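Putative acetyltransferase (Nocardia farcinica, PDB 3D9W) probably transfers the acetyl group of acetyl-coenzyme A to arylamine substrates. Local coordinates at residues A[53-56]-A[57-60]; A[91-95]-A[96-100]. All blocks are in the same frame, centred on the assembly; numbering follows the deposited sequence.

Contact 1. Residues A[53-56]-A[57-60]; sequences NLEA and VLGR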
loop_
_atom_site.group_PDB
_atom_site.type_symbol
_atom_site.label_atom_id
_atom_site.label_comp_id
_atom_site.label_asym_id
_atom_site.label_seq_id
_atom_site.Cartn_x
_atom_site.Cartn_y
_atom_site.Cartn_z
ATOM N N ASN A 53 -9.610 5.024 0.362
ATOM C CA ASN A 53 -10.037 5.328 -0.998
ATOM C C ASN A 53 -11.121 6.389 -0.922
ATOM O O ASN A 53 -11.922 6.538 -1.843
ATOM C CB ASN A 53 -10.602 4.067 -1.668
ATOM C CG ASN A 53 -11.838 3.521 -0.953
ATOM O OD1 ASN A 53 -11.964 3.651 0.268
ATOM N ND2 ASN A 53 -12.742 2.893 -1.704
ATOM N N LEU A 54 -11.135 7.138 0.174
ATOM C CA LEU A 54 -12.158 8.152 0.379
ATOM C C LEU A 54 -12.345 9.204 -0.722
ATOM O O LEU A 54 -13.484 9.530 -1.069
ATOM C CB LEU A 54 -11.958 8.830 1.737
ATOM C CG LEU A 54 -12.351 7.966 2.939
ATOM C CD1 LEU A 54 -12.327 8.801 4.198
ATOM C CD2 LEU A 54 -13.741 7.399 2.731
ATOM N N GLU A 55 -11.262 9.738 -1.281
ATOM C CA GLU A 55 -11.413 10.737 -2.338
ATOM C C GLU A 55 -12.243 10.175 -3.469
ATOM O O GLU A 55 -13.168 10.826 -3.949
ATOM C CB GLU A 55 -10.058 11.179 -2.880
ATOM C CG GLU A 55 -9.283 12.028 -1.907
ATOM C CD GLU A 55 -10.159 13.086 -1.264
ATOM O OE1 GLU A 55 -10.561 14.048 -1.967
ATOM O OE2 GLU A 55 -10.454 12.938 -0.055
ATOM N N ALA A 56 -11.903 8.957 -3.883
ATOM C CA ALA A 56 -12.611 8.268 -4.959
ATOM C C ALA A 56 -14.094 8.056 -4.624
ATOM O O ALA A 56 -14.959 8.170 -5.490
ATOM C CB ALA A 56 -11.936 6.930 -5.244
ATOM N N VAL A 57 -14.386 7.754 -3.366
ATOM C CA VAL A 57 -15.762 7.535 -2.960
ATOM C C VAL A 57 -16.524 8.841 -2.896
ATOM O O VAL A 57 -17.745 8.865 -3.014
ATOM C CB VAL A 57 -15.847 6.885 -1.588
ATOM C CG1 VAL A 57 -17.275 6.446 -1.330
ATOM C CG2 VAL A 57 -14.882 5.710 -1.505
ATOM N N LEU A 58 -15.805 9.935 -2.695
ATOM C CA LEU A 58 -16.452 11.233 -2.619
ATOM C C LEU A 58 -16.598 11.847 -4.008
ATOM O O LEU A 58 -17.016 12.994 -4.143
ATOM C CB LEU A 58 -15.656 12.155 -1.698
ATOM C CG LEU A 58 -15.596 11.642 -0.259
ATOM C CD1 LEU A 58 -14.728 12.545 0.604
ATOM C CD2 LEU A 58 -16.997 11.574 0.290
ATOM N N GLY A 59 -16.258 11.068 -5.033
ATOM C CA GLY A 59 -16.366 11.544 -6.402
ATOM C C GLY A 59 -15.231 12.448 -6.840
ATOM O O GLY A 59 -15.244 13.002 -7.941
ATOM N N ARG A 60 -14.239 12.594 -5.975
ATOM C CA ARG A 60 -13.105 13.439 -6.279
ATOM C C ARG A 60 -11.938 12.647 -6.876
ATOM O O ARG A 60 -11.852 11.424 -6.746
ATOM C CB ARG A 60 -12.673 14.194 -5.019
ATOM C CG ARG A 60 -13.804 15.005 -4.408
ATOM C CD ARG A 60 -13.319 16.024 -3.393
ATOM N NE ARG A 60 -12.912 15.447 -2.113
ATOM C CZ ARG A 60 -13.635 15.505 -0.999
ATOM N NH1 ARG A 60 -14.818 16.107 -0.997
ATOM N NH2 ARG A 60 -13.159 14.988 0.124
#

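Contact 2. Residues A[91-95]-A[96-100]; sequences AALER and LGFGV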
loop_
_atom_site.group_PDB
_atom_site.type_symbol
_atom_site.label_atom_id
_atom_site.label_comp_id
_atom_site.label_asym_id
_atom_site.label_seq_id
_atom_site.Cartn_x
_atom_site.Cartn_y
_atom_site.Cartn_z
ATOM N N ALA A 91 9.898 8.323 -3.710
ATOM C CA ALA A 91 10.589 9.605 -3.629
ATOM C C ALA A 91 11.601 9.595 -2.482
ATOM O O ALA A 91 12.756 9.972 -2.667
ATOM C CB ALA A 91 9.589 10.715 -3.430
ATOM N N ALA A 92 11.171 9.152 -1.306
ATOM C CA ALA A 92 12.050 9.088 -0.149
ATOM C C ALA A 92 13.222 8.149 -0.405
ATOM O O ALA A 92 14.376 8.499 -0.167
ATOM C CB ALA A 92 11.279 8.627 1.061
ATOM N N LEU A 93 12.915 6.950 -0.889
ATOM C CA LEU A 93 13.937 5.952 -1.187
ATOM C C LEU A 93 15.012 6.553 -2.068
ATOM O O LEU A 93 16.194 6.482 -1.753
ATOM C CB LEU A 93 13.320 4.747 -1.896
ATOM C CG LEU A 93 12.399 3.881 -1.051
ATOM C CD1 LEU A 93 11.851 2.752 -1.897
ATOM C CD2 LEU A 93 13.170 3.339 0.130
ATOM N N GLU A 94 14.592 7.147 -3.176
ATOM C CA GLU A 94 15.519 7.766 -4.111
ATOM C C GLU A 94 16.384 8.781 -3.365
ATOM O O GLU A 94 17.618 8.714 -3.379
ATOM C CB GLU A 94 14.737 8.462 -5.219
ATOM C CG GLU A 94 15.579 8.895 -6.381
ATOM C CD GLU A 94 14.735 9.399 -7.522
ATOM O OE1 GLU A 94 14.142 10.489 -7.386
ATOM O OE2 GLU A 94 14.649 8.698 -8.556
ATOM N N ARG A 95 15.716 9.718 -2.704
ATOM C CA ARG A 95 16.397 10.744 -1.940
ATOM C C ARG A 95 17.537 10.207 -1.084
ATOM O O ARG A 95 18.622 10.779 -1.070
ATOM C CB ARG A 95 15.390 11.485 -1.065
ATOM C CG ARG A 95 14.590 12.494 -1.848
ATOM C CD ARG A 95 15.524 13.528 -2.461
ATOM N NE ARG A 95 16.167 14.325 -1.418
ATOM C CZ ARG A 95 15.574 15.313 -0.754
ATOM N NH1 ARG A 95 14.316 15.645 -1.022
ATOM N NH2 ARG A 95 16.236 15.958 0.194
ATOM N N LEU A 96 17.289 9.104 -0.381
ATOM C CA LEU A 96 18.298 8.516 0.486
ATOM C C LEU A 96 19.391 7.760 -0.263
ATOM O O LEU A 96 20.261 7.149 0.355
ATOM C CB LEU A 96 17.624 7.606 1.502
ATOM C CG LEU A 96 16.507 8.317 2.272
ATOM C CD1 LEU A 96 15.826 7.353 3.227
ATOM C CD2 LEU A 96 17.078 9.491 3.027
ATOM N N GLY A 97 19.355 7.808 -1.592
ATOM C CA GLY A 97 20.375 7.135 -2.381
ATOM C C GLY A 97 20.130 5.661 -2.646
ATOM O O GLY A 97 21.065 4.894 -2.868
ATOM N N PHE A 98 18.871 5.256 -2.624
ATOM C CA PHE A 98 18.523 3.869 -2.880
ATOM C C PHE A 98 18.329 3.625 -4.366
ATOM O O PHE A 98 18.129 4.558 -5.144
ATOM C CB PHE A 98 17.229 3.503 -2.162
ATOM C CG PHE A 98 17.419 3.121 -0.733
ATOM C CD1 PHE A 98 18.093 1.955 -0.403
ATOM C CD2 PHE A 98 16.898 3.911 0.288
ATOM C CE1 PHE A 98 18.247 1.573 0.920
ATOM C CE2 PHE A 98 17.047 3.538 1.621
ATOM C CZ PHE A 98 17.725 2.363 1.937
ATOM N N GLY A 99 18.393 2.355 -4.747
ATOM C CA GLY A 99 18.177 1.975 -6.129
ATOM C C GLY A 99 16.702 1.657 -6.212
ATOM O O GLY A 99 16.237 0.710 -5.574
ATOM N N VAL A 100 15.960 2.443 -6.987
ATOM C CA VAL A 100 14.525 2.234 -7.101
ATOM C C VAL A 100 14.019 2.031 -8.515
ATOM O O VAL A 100 14.283 2.832 -9.415
ATOM C CB VAL A 100 13.756 3.395 -6.460
ATOM C CG1 VAL A 100 12.265 3.182 -6.619
ATOM C CG2 VAL A 100 14.118 3.491 -4.991
HETATM O O HOH W 1 18.726 7.522 -5.580
#

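Contact 1. Residues A[53-56]-A[57-60]
Glu55 and Arg60 meet at the end of a short helix, in a local contact that closes helix 54-57 with a Schellman motif and adds a salt bridge. The turn leads into the loop before helix 66-73. Its backbone bonds are the usual pair. Arg60 N reaches back to Glu55 O at 2.9 Å, and Gly59 N bonds to Ala56 O at 3.2 Å. Gly59 is the C-prime residue; its positive phi turns the chain out of the helix. Just before them, Val57 N bonds to Asn53 O and Leu58 N to Leu54 O, as in an alpha-helix. Asn53 is the N-cap residue, but its side chain makes no capping bond. Its amide is held by the backbone of Phe218, Arg221 and Phe223. Asn53 ND2 also lies 3.5 Å from Val57 CG2. CG2 of Val57 reaches Asn53 because it stands beside its own backbone N, while CG1 is anti to that N (chi1 -170°). Leu58 lays its CB over one face of the Arg60 guanidinium, 4.0 Å above the plane. Leu58 also touches Asp275 and Leu279 of helix 273-280, so the turn packs on that helix. Both charged groups have second partners: Glu55 OE2 pairs with Arg78, and Arg60 NH2 with Asp275. This chain of charges probably limits how far either group can swing. The bend of the Glu55 chain at chi2 (-45°) brings the carboxylate round to the guanidinium edge, with the two planes 30° apart. OE2 receives a weak, longer bond from Arg60 NH2. The main bond runs from Arg60 NE to the syn side of Glu55 OE1, 2.7 Å long and nearly straight.

Contact 2. Residues A[91-95]-A[96-100]
Leu93 O accepts the 3.1 Å bond from Phe98 N and Glu94 O the 2.7 Å bond from Gly97 N, the two backbone bonds that end helix 82-95. Leu96 N still bonds to Ala92 O in the helical pattern. Gly97, with positive phi, is where the chain leaves the helix. A water donates to both Glu94 O and Phe98 O, bridging the last turn and the outgoing chain. Leu93 carries the apolar side. Its CB lies 3.4 Å from Val100 CG2, and the two side chains cross at about a right angle. Its CD2 branch meets Phe98 CD2 at 3.8 Å. The Phe98 ring turns its edge to the backbone, with Leu93 O in the ring plane, 3.4 Å from Phe98 CD2. Phe98 CG sits beside its own backbone N (chi1 -84°), which keeps the ring on the Leu93 side. Leu93 and Phe98 also pack on Leu41 of helix 35-48 and Val124 of strand 117-125. Toward the N-terminal segment, Glu94 accepts bonds from the backbone N of Trp11 and Gly13, and Arg95 NH1 bonds to Gly13 O. The arrangement is a Schellman motif at a helix-to-strand connection, where helix 82-95 turns into strand 99-107 of the large antiparallel sheet.

Overall arrangement
Contact 1 and contact 2 are two helix ends met in series along the chain. Their centres lie 29 Å apart and their nearest atoms about 19 Å, so they do not touch. Residues 53-60 lead from one helix into a loop and pack beside helix 273-280, near the C-terminal end. Residues 91-100 lead from a helix into the large antiparallel sheet, next to the N-terminal segment. The first turn carries a salt bridge between its own residues; in the second the charged side chains bond to the N-terminal segment. In this family the catalytic cysteine normally lies at the start of the helix that contact 2 ends, so contact 2 is probably at its far end.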